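Local coordinates for protein putative thioesterase II (Thermobifida fusca, PDB 3BBJ) that is a putative thioesterase II of the acyl-CoA thioesterase family, probably hydrolysing acyl thioesters through its two hotdog-type domains, at residues A[35-48]-A[63-76]. Residues are numbered along the deposited sequence; the frame is centred on the assembly and turned at random.
With SO4 (sulfate ion), chain C.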
ATOM      1  N   ALA A  35     -12.683   9.108 -18.465  1.00 51.92           N
ATOM      2  CA  ALA A  35     -11.857   7.962 -18.073  1.00 50.24           C
ATOM      3  C   ALA A  35     -12.680   6.922 -17.335  1.00 47.87           C
ATOM      4  O   ALA A  35     -13.654   7.239 -16.673  1.00 47.97           O
ATOM      5  CB  ALA A  35     -10.682   8.413 -17.211  1.00 47.46           C
HETATM    6  N   MSE A  36     -12.264   5.671 -17.455  1.00 48.47           N
HETATM    7  CA  MSE A  36     -12.846   4.586 -16.667  1.00 46.90           C
HETATM    8  C   MSE A  36     -12.444   4.655 -15.200  1.00 46.93           C
HETATM    9  O   MSE A  36     -11.318   5.002 -14.853  1.00 47.13           O
HETATM   10  CB  MSE A  36     -12.364   3.269 -17.220  1.00 47.70           C
HETATM   11  CG  MSE A  36     -12.875   2.988 -18.597  1.00 47.56           C
HETATM   12 SE   MSE A  36     -14.670   2.364 -18.446  0.75 40.93          SE
HETATM   13  CE  MSE A  36     -15.125   2.640 -20.181  1.00 49.56           C
ATOM     14  N   ASN A  37     -13.374   4.305 -14.328  1.00 48.36           N
ATOM     15  CA  ASN A  37     -13.074   4.168 -12.900  1.00 48.19           C
ATOM     16  C   ASN A  37     -11.910   3.156 -12.699  1.00 48.16           C
ATOM     17  O   ASN A  37     -11.867   2.091 -13.351  1.00 48.40           O
ATOM     18  CB  ASN A  37     -14.341   3.728 -12.157  1.00 47.48           C
ATOM     19  CG  ASN A  37     -14.053   3.216 -10.754  1.00 50.39           C
ATOM     20  OD1 ASN A  37     -13.918   2.007 -10.542  1.00 49.11           O
ATOM     21  ND2 ASN A  37     -13.954   4.131  -9.796  1.00 42.71           N
ATOM     22  N   GLY A  38     -10.971   3.507 -11.810  1.00 46.50           N
ATOM     23  CA  GLY A  38      -9.787   2.704 -11.549  1.00 45.79           C
ATOM     24  C   GLY A  38     -10.095   1.322 -10.987  1.00 45.79           C
ATOM     25  O   GLY A  38      -9.497   0.332 -11.408  1.00 47.77           O
ATOM     26  N   GLY A  39     -11.031   1.251 -10.047  1.00 45.31           N
ATOM     27  CA  GLY A  39     -11.428  -0.014  -9.440  1.00 46.92           C
ATOM     28  C   GLY A  39     -11.967  -1.030 -10.430  1.00 48.42           C
ATOM     29  O   GLY A  39     -11.785  -2.242 -10.260  1.00 49.14           O
ATOM     30  N   TYR A  40     -12.643  -0.540 -11.460  1.00 48.90           N
ATOM     31  CA  TYR A  40     -13.159  -1.413 -12.508  1.00 50.22           C
ATOM     32  C   TYR A  40     -12.013  -2.061 -13.291  1.00 48.17           C
ATOM     33  O   TYR A  40     -12.069  -3.243 -13.604  1.00 46.82           O
ATOM     34  CB  TYR A  40     -14.119  -0.630 -13.429  1.00 52.42           C
ATOM     35  CG  TYR A  40     -14.538  -1.389 -14.679  1.00 53.33           C
ATOM     36  CD1 TYR A  40     -15.369  -2.499 -14.604  1.00 49.89           C
ATOM     37  CD2 TYR A  40     -14.083  -0.990 -15.936  1.00 57.12           C
ATOM     38  CE1 TYR A  40     -15.734  -3.180 -15.744  1.00 55.99           C
ATOM     39  CE2 TYR A  40     -14.444  -1.666 -17.078  1.00 59.26           C
ATOM     40  CZ  TYR A  40     -15.267  -2.759 -16.988  1.00 54.43           C
ATOM     41  OH  TYR A  40     -15.631  -3.414 -18.153  1.00 53.31           O
ATOM     42  N   LEU A  41     -10.975  -1.286 -13.580  1.00 47.91           N
ATOM     43  CA  LEU A  41      -9.800  -1.782 -14.291  1.00 48.20           C
ATOM     44  C   LEU A  41      -9.009  -2.757 -13.410  1.00 49.13           C
ATOM     45  O   LEU A  41      -8.355  -3.684 -13.913  1.00 48.20           O
ATOM     46  CB  LEU A  41      -8.895  -0.631 -14.717  1.00 48.52           C
ATOM     47  CG  LEU A  41      -9.501   0.554 -15.484  1.00 48.58           C
ATOM     48  CD1 LEU A  41      -8.391   1.498 -15.836  1.00 47.21           C
ATOM     49  CD2 LEU A  41     -10.253   0.136 -16.760  1.00 42.73           C
HETATM   50  N   MSE A  42      -9.068  -2.545 -12.090  1.00 48.87           N
HETATM   51  CA  MSE A  42      -8.448  -3.474 -11.143  1.00 47.51           C
HETATM   52  C   MSE A  42      -9.127  -4.847 -11.150  1.00 47.79           C
HETATM   53  O   MSE A  42      -8.457  -5.878 -11.137  1.00 46.87           O
HETATM   54  CB  MSE A  42      -8.435  -2.874  -9.739  1.00 46.40           C
HETATM   55  CG  MSE A  42      -7.271  -1.859  -9.552  1.00 51.13           C
HETATM   56 SE   MSE A  42      -7.412  -0.686  -8.014  0.75 43.00          SE
HETATM   57  CE  MSE A  42      -8.122  -1.955  -6.733  1.00 55.67           C
ATOM     58  N   THR A  43     -10.452  -4.830 -11.199  1.00 48.56           N
ATOM     59  CA  THR A  43     -11.292  -6.012 -11.181  1.00 48.72           C
ATOM     60  C   THR A  43     -10.955  -6.933 -12.349  1.00 49.46           C
ATOM     61  O   THR A  43     -10.851  -8.158 -12.200  1.00 49.95           O
ATOM     62  CB  THR A  43     -12.790  -5.584 -11.248  1.00 50.31           C
ATOM     63  OG1 THR A  43     -13.169  -4.959 -10.006  1.00 49.92           O
ATOM     64  CG2 THR A  43     -13.679  -6.764 -11.500  1.00 51.37           C
ATOM     65  N   VAL A  44     -10.781  -6.312 -13.507  1.00 50.07           N
ATOM     66  CA  VAL A  44     -10.431  -7.008 -14.741  1.00 48.85           C
ATOM     67  C   VAL A  44      -9.013  -7.575 -14.660  1.00 48.36           C
ATOM     68  O   VAL A  44      -8.770  -8.717 -15.066  1.00 49.98           O
ATOM     69  CB  VAL A  44     -10.575  -6.056 -15.955  1.00 49.21           C
ATOM     70  CG1 VAL A  44      -9.753  -6.543 -17.139  1.00 53.21           C
ATOM     71  CG2 VAL A  44     -12.048  -5.904 -16.339  1.00 47.96           C
ATOM     72  N   LEU A  45      -8.078  -6.786 -14.140  1.00 48.34           N
ATOM     73  CA  LEU A  45      -6.710  -7.247 -14.003  1.00 47.62           C
ATOM     74  C   LEU A  45      -6.641  -8.348 -12.957  1.00 47.30           C
ATOM     75  O   LEU A  45      -5.908  -9.321 -13.134  1.00 48.33           O
ATOM     76  CB  LEU A  45      -5.768  -6.106 -13.626  1.00 48.58           C
ATOM     77  CG  LEU A  45      -5.415  -5.039 -14.666  1.00 49.65           C
ATOM     78  CD1 LEU A  45      -4.246  -4.200 -14.108  1.00 45.89           C
ATOM     79  CD2 LEU A  45      -5.048  -5.645 -16.031  1.00 48.48           C
ATOM     80  N   GLN A  46      -7.420  -8.226 -11.884  1.00 46.47           N
ATOM     81  CA  GLN A  46      -7.431  -9.275 -10.867  1.00 46.04           C
ATOM     82  C   GLN A  46      -7.804 -10.603 -11.491  1.00 46.42           C
ATOM     83  O   GLN A  46      -7.211 -11.632 -11.138  1.00 47.22           O
ATOM     84  CB  GLN A  46      -8.386  -8.943  -9.705  1.00 46.17           C
ATOM     85  CG  GLN A  46      -8.460 -10.047  -8.627  1.00 42.59           C
ATOM     86  CD  GLN A  46      -9.277  -9.642  -7.403  1.00 47.71           C
ATOM     87  OE1 GLN A  46      -8.908  -8.726  -6.675  1.00 46.27           O
ATOM     88  NE2 GLN A  46     -10.385 -10.352  -7.158  1.00 48.04           N
ATOM     89  N   ARG A  47      -8.802 -10.580 -12.383  1.00 47.97           N
ATOM     90  CA  ARG A  47      -9.287 -11.796 -13.048  1.00 50.21           C
ATOM     91  C   ARG A  47      -8.208 -12.473 -13.870  1.00 51.07           C
ATOM     92  O   ARG A  47      -8.080 -13.695 -13.862  1.00 52.29           O
ATOM     93  CB  ARG A  47     -10.484 -11.491 -13.965  1.00 51.77           C
ATOM     94  CG  ARG A  47     -11.786 -11.382 -13.223  1.00 55.25           C
ATOM     95  CD  ARG A  47     -12.993 -11.675 -14.101  1.00 63.15           C
ATOM     96  NE  ARG A  47     -14.089 -12.196 -13.286  1.00 65.78           N
ATOM     97  CZ  ARG A  47     -14.955 -11.459 -12.591  1.00 71.08           C
ATOM     98  NH1 ARG A  47     -14.890 -10.136 -12.590  1.00 78.25           N
ATOM     99  NH2 ARG A  47     -15.900 -12.061 -11.875  1.00 77.73           N
ATOM    100  N   SER A  48      -7.448 -11.663 -14.597  1.00 52.64           N
ATOM    101  CA  SER A  48      -6.360 -12.163 -15.401  1.00 53.98           C
ATOM    102  C   SER A  48      -5.320 -12.864 -14.545  1.00 53.86           C
ATOM    103  O   SER A  48      -4.771 -13.893 -14.937  1.00 55.16           O
ATOM    104  CB  SER A  48      -5.699 -11.009 -16.160  1.00 55.32           C
ATOM    105  OG  SER A  48      -5.176 -10.029 -15.277  1.00 54.02           O
ATOM    106  N   TYR A  63      -1.159  -1.645  -7.562  1.00 43.58           N
ATOM    107  CA  TYR A  63      -1.425  -1.166  -8.896  1.00 43.10           C
ATOM    108  C   TYR A  63      -0.842   0.230  -9.101  1.00 43.97           C
ATOM    109  O   TYR A  63      -1.017   1.133  -8.263  1.00 42.11           O
ATOM    110  CB  TYR A  63      -2.932  -1.105  -9.128  1.00 44.12           C
ATOM    111  CG  TYR A  63      -3.687  -2.421  -9.050  1.00 42.91           C
ATOM    112  CD1 TYR A  63      -3.830  -3.218 -10.181  1.00 41.41           C
ATOM    113  CD2 TYR A  63      -4.331  -2.823  -7.876  1.00 42.34           C
ATOM    114  CE1 TYR A  63      -4.518  -4.396 -10.146  1.00 42.69           C
ATOM    115  CE2 TYR A  63      -5.055  -4.011  -7.834  1.00 44.92           C
ATOM    116  CZ  TYR A  63      -5.127  -4.801  -8.981  1.00 46.24           C
ATOM    117  OH  TYR A  63      -5.824  -5.985  -8.994  1.00 45.88           O
ATOM    118  N   HIS A  64      -0.180   0.406 -10.244  1.00 45.21           N
ATOM    119  CA  HIS A  64       0.344   1.711 -10.664  1.00 44.77           C
ATOM    120  C   HIS A  64      -0.381   2.152 -11.920  1.00 44.94           C
ATOM    121  O   HIS A  64      -0.410   1.407 -12.887  1.00 44.41           O
ATOM    122  CB  HIS A  64       1.847   1.628 -10.873  1.00 41.96           C
ATOM    123  CG  HIS A  64       2.608   1.593  -9.586  1.00 44.07           C
ATOM    124  ND1 HIS A  64       3.258   2.695  -9.080  1.00 34.34           N
ATOM    125  CD2 HIS A  64       2.754   0.612  -8.662  1.00 41.36           C
ATOM    126  CE1 HIS A  64       3.826   2.370  -7.932  1.00 40.44           C
ATOM    127  NE2 HIS A  64       3.524   1.118  -7.648  1.00 38.39           N
ATOM    128  N   PHE A  65      -0.978   3.348 -11.883  1.00 46.17           N
ATOM    129  CA  PHE A  65      -1.830   3.873 -12.963  1.00 46.34           C
ATOM    130  C   PHE A  65      -1.032   4.822 -13.805  1.00 47.93           C
ATOM    131  O   PHE A  65      -0.509   5.800 -13.292  1.00 50.11           O
ATOM    132  CB  PHE A  65      -3.046   4.620 -12.390  1.00 46.58           C
ATOM    133  CG  PHE A  65      -3.996   3.733 -11.662  1.00 47.26           C
ATOM    134  CD1 PHE A  65      -3.752   3.363 -10.356  1.00 43.51           C
ATOM    135  CD2 PHE A  65      -5.129   3.231 -12.299  1.00 50.35           C
ATOM    136  CE1 PHE A  65      -4.625   2.483  -9.690  1.00 49.58           C
ATOM    137  CE2 PHE A  65      -6.008   2.375 -11.632  1.00 50.36           C
ATOM    138  CZ  PHE A  65      -5.755   2.000 -10.334  1.00 46.16           C
ATOM    139  N   HIS A  66      -0.946   4.550 -15.100  1.00 48.13           N
ATOM    140  CA  HIS A  66      -0.112   5.351 -15.986  1.00 48.42           C
ATOM    141  C   HIS A  66      -0.913   6.368 -16.778  1.00 48.66           C
ATOM    142  O   HIS A  66      -0.504   7.543 -16.876  1.00 47.84           O
ATOM    143  CB  HIS A  66       0.654   4.442 -16.950  1.00 48.61           C
ATOM    144  CG  HIS A  66       1.450   3.384 -16.259  1.00 46.31           C
ATOM    145  ND1 HIS A  66       2.324   3.666 -15.235  1.00 49.41           N
ATOM    146  CD2 HIS A  66       1.506   2.045 -16.445  1.00 49.12           C
ATOM    147  CE1 HIS A  66       2.893   2.550 -14.826  1.00 51.15           C
ATOM    148  NE2 HIS A  66       2.404   1.548 -15.537  1.00 53.20           N
ATOM    149  N   ARG A  67      -2.039   5.901 -17.336  1.00 48.63           N
ATOM    150  CA  ARG A  67      -2.911   6.699 -18.197  1.00 49.53           C
ATOM    151  C   ARG A  67      -4.363   6.293 -18.046  1.00 49.89           C
ATOM    152  O   ARG A  67      -4.650   5.148 -17.679  1.00 52.23           O
ATOM    153  CB  ARG A  67      -2.577   6.457 -19.676  1.00 51.25           C
ATOM    154  CG  ARG A  67      -1.194   6.848 -20.137  1.00 52.81           C
ATOM    155  CD  ARG A  67      -0.959   6.370 -21.557  1.00 51.26           C
ATOM    156  NE  ARG A  67       0.430   6.609 -21.952  1.00 55.81           N
ATOM    157  CZ  ARG A  67       1.466   5.818 -21.662  1.00 57.11           C
ATOM    158  NH1 ARG A  67       1.308   4.697 -20.971  1.00 55.56           N
ATOM    159  NH2 ARG A  67       2.683   6.157 -22.074  1.00 55.66           N
ATOM    160  N   PRO A  68      -5.295   7.219 -18.361  1.00 49.41           N
ATOM    161  CA  PRO A  68      -6.723   6.881 -18.348  1.00 48.31           C
ATOM    162  C   PRO A  68      -7.085   5.954 -19.484  1.00 48.77           C
ATOM    163  O   PRO A  68      -6.505   6.067 -20.557  1.00 50.57           O
ATOM    164  CB  PRO A  68      -7.399   8.227 -18.619  1.00 48.33           C
ATOM    165  CG  PRO A  68      -6.388   8.985 -19.416  1.00 46.88           C
ATOM    166  CD  PRO A  68      -5.088   8.630 -18.744  1.00 49.00           C
ATOM    167  N   ALA A  69      -8.030   5.056 -19.246  1.00 49.50           N
ATOM    168  CA  ALA A  69      -8.627   4.241 -20.301  1.00 49.92           C
ATOM    169  C   ALA A  69     -10.030   4.752 -20.635  1.00 52.56           C
ATOM    170  O   ALA A  69     -10.678   5.435 -19.827  1.00 51.90           O
ATOM    171  CB  ALA A  69      -8.708   2.781 -19.881  1.00 49.41           C
ATOM    172  N   SER A  70     -10.489   4.411 -21.835  1.00 54.96           N
ATOM    173  CA  SER A  70     -11.837   4.737 -22.266  1.00 58.07           C
ATOM    174  C   SER A  70     -12.589   3.440 -22.590  1.00 58.80           C
ATOM    175  O   SER A  70     -12.040   2.353 -22.479  1.00 59.16           O
ATOM    176  CB  SER A  70     -11.814   5.704 -23.457  1.00 57.35           C
ATOM    177  OG  SER A  70     -10.875   5.307 -24.430  1.00 62.31           O
ATOM    178  N   SER A  71     -13.850   3.551 -22.968  1.00 58.34           N
ATOM    179  CA  SER A  71     -14.626   2.367 -23.309  1.00 59.46           C
ATOM    180  C   SER A  71     -14.113   1.639 -24.566  1.00 59.23           C
ATOM    181  O   SER A  71     -13.338   2.180 -25.369  1.00 58.13           O
ATOM    182  CB  SER A  71     -16.114   2.707 -23.471  1.00 60.37           C
ATOM    183  OG  SER A  71     -16.391   3.421 -24.673  1.00 61.99           O
ATOM    184  N   GLY A  72     -14.554   0.392 -24.692  1.00 58.17           N
ATOM    185  CA  GLY A  72     -14.203  -0.455 -25.808  1.00 57.02           C
ATOM    186  C   GLY A  72     -13.173  -1.498 -25.441  1.00 56.97           C
ATOM    187  O   GLY A  72     -12.927  -1.749 -24.261  1.00 55.42           O
ATOM    188  N   PRO A  73     -12.564  -2.126 -26.464  1.00 56.56           N
ATOM    189  CA  PRO A  73     -11.579  -3.170 -26.203  1.00 56.01           C
ATOM    190  C   PRO A  73     -10.271  -2.688 -25.560  1.00 53.93           C
ATOM    191  O   PRO A  73      -9.818  -1.567 -25.788  1.00 50.73           O
ATOM    192  CB  PRO A  73     -11.312  -3.774 -27.595  1.00 55.75           C
ATOM    193  CG  PRO A  73     -12.370  -3.220 -28.481  1.00 55.87           C
ATOM    194  CD  PRO A  73     -12.783  -1.928 -27.909  1.00 55.12           C
ATOM    195  N   ALA A  74      -9.705  -3.572 -24.746  1.00 52.22           N
ATOM    196  CA  ALA A  74      -8.413  -3.387 -24.117  1.00 52.42           C
ATOM    197  C   ALA A  74      -7.794  -4.778 -24.042  1.00 54.14           C
ATOM    198  O   ALA A  74      -8.513  -5.781 -24.066  1.00 54.56           O
ATOM    199  CB  ALA A  74      -8.580  -2.789 -22.757  1.00 52.27           C
ATOM    200  N   GLU A  75      -6.467  -4.851 -23.974  1.00 56.22           N
ATOM    201  CA  GLU A  75      -5.779  -6.145 -23.964  1.00 58.31           C
ATOM    202  C   GLU A  75      -4.863  -6.284 -22.757  1.00 57.17           C
ATOM    203  O   GLU A  75      -4.240  -5.322 -22.321  1.00 57.78           O
ATOM    204  CB  GLU A  75      -5.048  -6.423 -25.295  1.00 59.51           C
ATOM    205  CG  GLU A  75      -4.371  -5.227 -25.965  1.00 67.35           C
ATOM    206  CD  GLU A  75      -5.343  -4.261 -26.662  1.00 72.91           C
ATOM    207  OE1 GLU A  75      -6.549  -4.597 -26.807  1.00 72.26           O
ATOM    208  OE2 GLU A  75      -4.881  -3.163 -27.067  1.00 73.99           O
ATOM    209  N   ILE A  76      -4.805  -7.500 -22.223  1.00 57.26           N
ATOM    210  CA  ILE A  76      -4.068  -7.801 -21.002  1.00 56.55           C
ATOM    211  C   ILE A  76      -2.921  -8.789 -21.222  1.00 58.79           C
ATOM    212  O   ILE A  76      -3.076  -9.836 -21.852  1.00 58.55           O
ATOM    213  CB  ILE A  76      -5.000  -8.362 -19.939  1.00 55.58           C
ATOM    214  CG1 ILE A  76      -5.982  -7.266 -19.517  1.00 54.39           C
ATOM    215  CG2 ILE A  76      -4.177  -8.925 -18.742  1.00 50.15           C
ATOM    216  CD1 ILE A  76      -7.166  -7.764 -18.706  1.00 56.38           C
TER
HETATM  217  S   SO4 C 272       1.820   9.535 -23.952  0.50 70.96           S
HETATM  218  O1  SO4 C 272       1.027   9.799 -22.748  0.50 56.00           O
HETATM  219  O2  SO4 C 272       2.093  10.811 -24.616  0.50 61.04           O
HETATM  220  O3  SO4 C 272       3.098   8.917 -23.592  0.50 58.86           O
HETATM  221  O4  SO4 C 272       1.092   8.636 -24.853  0.50 59.82           O
HETATM  222  O   HOH W   1      -9.229   5.332 -16.349  1.00 41.54           O
HETATM  223  O   HOH W   2      -6.889  -7.043  -6.869  1.00 33.77           O
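Met42, a selenomethionine, lies over one face of the Tyr63 ring. Its CG sits 3.4 Å from the ring centroid, only 7° off the normal, a CH-pi contact. With CG anti to the carbonyl carbon (chi1 -80°) and the chain extended at chi2, SE lies oblique to this ring, 4.3 Å from its centroid; the bend at chi3 (39°) brings CE back to Tyr63 CE2. The same SE meets the edge of the Phe65 ring near CZ, so one selenium makes two Met-aromatic contacts. Gly38 CA lies 3.8 Å from Phe65 CE2; a side chain there would be tight against the ring.

Apolar contacts continue along the helix. Leu45 divides its branches: CD1 reaches the edge of the Tyr63 ring and CD2 touches CG1 of Ile76. Ile76 also packs its CG2 on Ser48 CB and brings CD1 tightly against Val44 CG1. At the other end, Ala35 CB rests on Pro68 CB.

The polar contacts lie at both ends. Met36 N donates to Ala69 O (2.9 Å), tilted from the carbonyl plane. Water 1 links the same residues, donating to Met36 O and accepting from Ala69 N. Water 2 lies in the plane of the Tyr63 ring and joins Tyr63 OH to Gln46 OE1, 2.6 Å from each; Gln46 NE2 donates to Leu192 O. A leucine in place of Tyr63 would probably leave water 2 without its phenolic partner and Met42 without the flat face beneath its CG.

Asn37 N-caps the helix through OD1 and Tyr40 N. Helix 38-51 is the hotdog helix of the N-terminal domain, packed against strands 57-65 and 72-82. Strand 99-109 adds Leu102 beside Leu41 and Phe65, strand 21-26 adds Val24 beside Val44, and helix 191-198 packs on Thr43 and Gln46.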